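Local coordinates for protein zinc chaperone AztD (PDB 6CMK) that acts as a periplasmic zinc chaperone, binding zinc ions and handing one directly to the solute-binding protein AztC of the AztABCD zinc transport system, at residues T78-Q83 against G125-R130. Sequence-based numbering, arbitrary orientation.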
loop_
_atom_site.group_PDB
_atom_site.type_symbol
_atom_site.label_atom_id
_atom_site.label_comp_id
_atom_site.label_asym_id
_atom_site.label_seq_id
_atom_site.Cartn_x
_atom_site.Cartn_y
_atom_site.Cartn_z
ATOM N N THR B 78 12.810 -6.820 -4.790
ATOM C CA THR B 78 13.589 -7.997 -5.155
ATOM C C THR B 78 12.888 -8.779 -6.250
ATOM O O THR B 78 11.655 -8.828 -6.306
ATOM C CB THR B 78 13.836 -8.910 -3.949
ATOM O OG1 THR B 78 12.592 -9.336 -3.391
ATOM C CG2 THR B 78 14.651 -8.180 -2.893
ATOM N N ILE B 79 13.712 -9.350 -7.131
ATOM C CA ILE B 79 13.325 -10.259 -8.199
ATOM C C ILE B 79 14.020 -11.579 -7.913
ATOM O O ILE B 79 15.222 -11.594 -7.640
ATOM C CB ILE B 79 13.764 -9.742 -9.584
ATOM C CG1 ILE B 79 13.302 -8.306 -9.833
ATOM C CG2 ILE B 79 13.301 -10.688 -10.685
ATOM C CD1 ILE B 79 11.830 -8.144 -9.838
ATOM N N PHE B 80 13.279 -12.673 -7.972
ATOM C CA PHE B 80 13.853 -13.997 -7.778
ATOM C C PHE B 80 13.819 -14.768 -9.088
ATOM O O PHE B 80 12.827 -14.730 -9.820
ATOM C CB PHE B 80 13.116 -14.747 -6.668
ATOM C CG PHE B 80 13.363 -14.158 -5.306
ATOM C CD1 PHE B 80 12.655 -13.055 -4.883
ATOM C CD2 PHE B 80 14.327 -14.685 -4.470
ATOM C CE1 PHE B 80 12.892 -12.496 -3.632
ATOM C CE2 PHE B 80 14.570 -14.132 -3.223
ATOM C CZ PHE B 80 13.847 -13.035 -2.809
ATOM N N ALA B 81 14.928 -15.435 -9.385
ATOM C CA ALA B 81 15.127 -16.147 -10.642
ATOM C C ALA B 81 15.283 -17.626 -10.300
ATOM O O ALA B 81 16.351 -18.065 -9.853
ATOM C CB ALA B 81 16.338 -15.597 -11.392
ATOM N N ILE B 82 14.206 -18.378 -10.488
ATOM C CA ILE B 82 14.147 -19.783 -10.115
ATOM C C ILE B 82 14.660 -20.598 -11.296
ATOM O O ILE B 82 14.104 -20.525 -12.400
ATOM C CB ILE B 82 12.716 -20.195 -9.728
ATOM C CG1 ILE B 82 12.270 -19.545 -8.410
ATOM C CG2 ILE B 82 12.630 -21.709 -9.553
ATOM C CD1 ILE B 82 11.888 -18.068 -8.470
ATOM N N GLN B 83 15.709 -21.389 -11.060
ATOM C CA GLN B 83 16.390 -22.160 -12.101
ATOM C C GLN B 83 16.250 -23.649 -11.784
ATOM O O GLN B 83 17.134 -24.265 -11.190
ATOM C CB GLN B 83 17.841 -21.719 -12.187
ATOM C CG GLN B 83 17.988 -20.242 -12.531
ATOM C CD GLN B 83 19.250 -19.624 -11.974
ATOM O OE1 GLN B 83 20.352 -20.008 -12.342
ATOM N NE2 GLN B 83 19.091 -18.663 -11.064
ATOM N N GLY B 125 11.009 -25.144 -7.327
ATOM C CA GLY B 125 9.735 -25.007 -7.991
ATOM C C GLY B 125 9.025 -23.739 -7.578
ATOM O O GLY B 125 9.556 -22.646 -7.776
ATOM N N HIS B 126 7.850 -23.871 -6.963
ATOM C CA HIS B 126 6.993 -22.714 -6.731
ATOM C C HIS B 126 7.575 -21.767 -5.694
ATOM O O HIS B 126 8.076 -22.177 -4.646
ATOM C CB HIS B 126 5.598 -23.163 -6.307
ATOM C CG HIS B 126 4.768 -23.658 -7.450
ATOM N ND1 HIS B 126 3.675 -22.969 -7.928
ATOM C CD2 HIS B 126 4.894 -24.755 -8.234
ATOM C CE1 HIS B 126 3.153 -23.629 -8.946
ATOM N NE2 HIS B 126 3.874 -24.717 -9.152
ATOM N N PHE B 127 7.501 -20.485 -6.015
ATOM C CA PHE B 127 7.952 -19.398 -5.162
ATOM C C PHE B 127 6.726 -18.614 -4.726
ATOM O O PHE B 127 5.867 -18.296 -5.554
ATOM C CB PHE B 127 8.930 -18.504 -5.930
ATOM C CG PHE B 127 9.274 -17.221 -5.236
ATOM C CD1 PHE B 127 8.454 -16.107 -5.352
ATOM C CD2 PHE B 127 10.449 -17.108 -4.509
ATOM C CE1 PHE B 127 8.787 -14.928 -4.721
ATOM C CE2 PHE B 127 10.783 -15.919 -3.885
ATOM C CZ PHE B 127 9.954 -14.833 -3.995
ATOM N N VAL B 128 6.625 -18.329 -3.429
ATOM C CA VAL B 128 5.558 -17.484 -2.899
ATOM C C VAL B 128 6.177 -16.469 -1.955
ATOM O O VAL B 128 6.895 -16.839 -1.020
ATOM C CB VAL B 128 4.472 -18.286 -2.157
ATOM C CG1 VAL B 128 3.403 -17.327 -1.625
ATOM C CG2 VAL B 128 3.832 -19.324 -3.050
ATOM N N GLU B 129 5.879 -15.194 -2.183
ATOM C CA GLU B 129 6.273 -14.132 -1.270
ATOM C C GLU B 129 5.048 -13.304 -0.918
ATOM O O GLU B 129 4.183 -13.059 -1.767
ATOM C CB GLU B 129 7.362 -13.251 -1.878
ATOM C CG GLU B 129 7.866 -12.140 -0.969
ATOM C CD GLU B 129 7.025 -10.880 -1.044
ATOM O OE1 GLU B 129 6.311 -10.694 -2.057
ATOM O OE2 GLU B 129 7.110 -10.060 -0.105
ATOM N N ARG B 130 4.952 -12.909 0.348
ATOM C CA ARG B 130 3.907 -11.978 0.752
ATOM C C ARG B 130 4.362 -11.238 1.996
ATOM O O ARG B 130 4.887 -11.843 2.931
ATOM C CB ARG B 130 2.569 -12.692 1.002
ATOM C CG ARG B 130 2.651 -13.958 1.851
ATOM C CD ARG B 130 1.291 -14.659 1.932
ATOM N NE ARG B 130 0.266 -13.784 2.502
ATOM C CZ ARG B 130 0.128 -13.521 3.800
ATOM N NH1 ARG B 130 0.941 -14.066 4.675
ATOM N NH2 ARG B 130 -0.820 -12.701 4.219
#
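Strands 78-83 and 125-130 run nearly antiparallel, at 165°, with axes 8.4 Å apart at closest approach, too far for backbone pairing: they belong to two successive blades of the beta propeller and meet through side chains. Strand 78-83 lies between strands 69-72 and 88-100 in its blade, whereas 124-130 is an edge strand of the next, paired with 133-138. Phe80 and Ile82, alternate residues on one face of their strand, point to the neighbouring blade, and Phe127 points back at them. The two phenyl rings overlap obliquely, planes at 32° and centroids 4.7 Å apart. Phe127 CE2 sits 3.4 Å above the plane of the Phe80 ring, displaced toward its rim, and Phe127 CZ comes within 3.4 Å of Phe80 CD1. Phe80 CB in turn lies over a face of the Phe127 ring as a CH-pi contact, 4.2 Å from its centroid. Phe127 reaches the Phe80 ring of the preceding blade because its CG stands anti to the backbone N (chi1 170°); the side chain of Ile134 in strand 133-138 touches both phenylalanines. His126 points the other way and binds zinc through NE2, together with His169 and His216, in high-affinity site 1, so alternation along one edge strand serves the interblade packing on one side and the metal on the other. Ile82 splits its branches between two residues: CD1 packs 3.9 Å from Phe127 CB, while CG2 rests 3.7 Å from Gly125 O, a carbonyl oxygen that also accepts a hydrogen bond from Gln136 NE2.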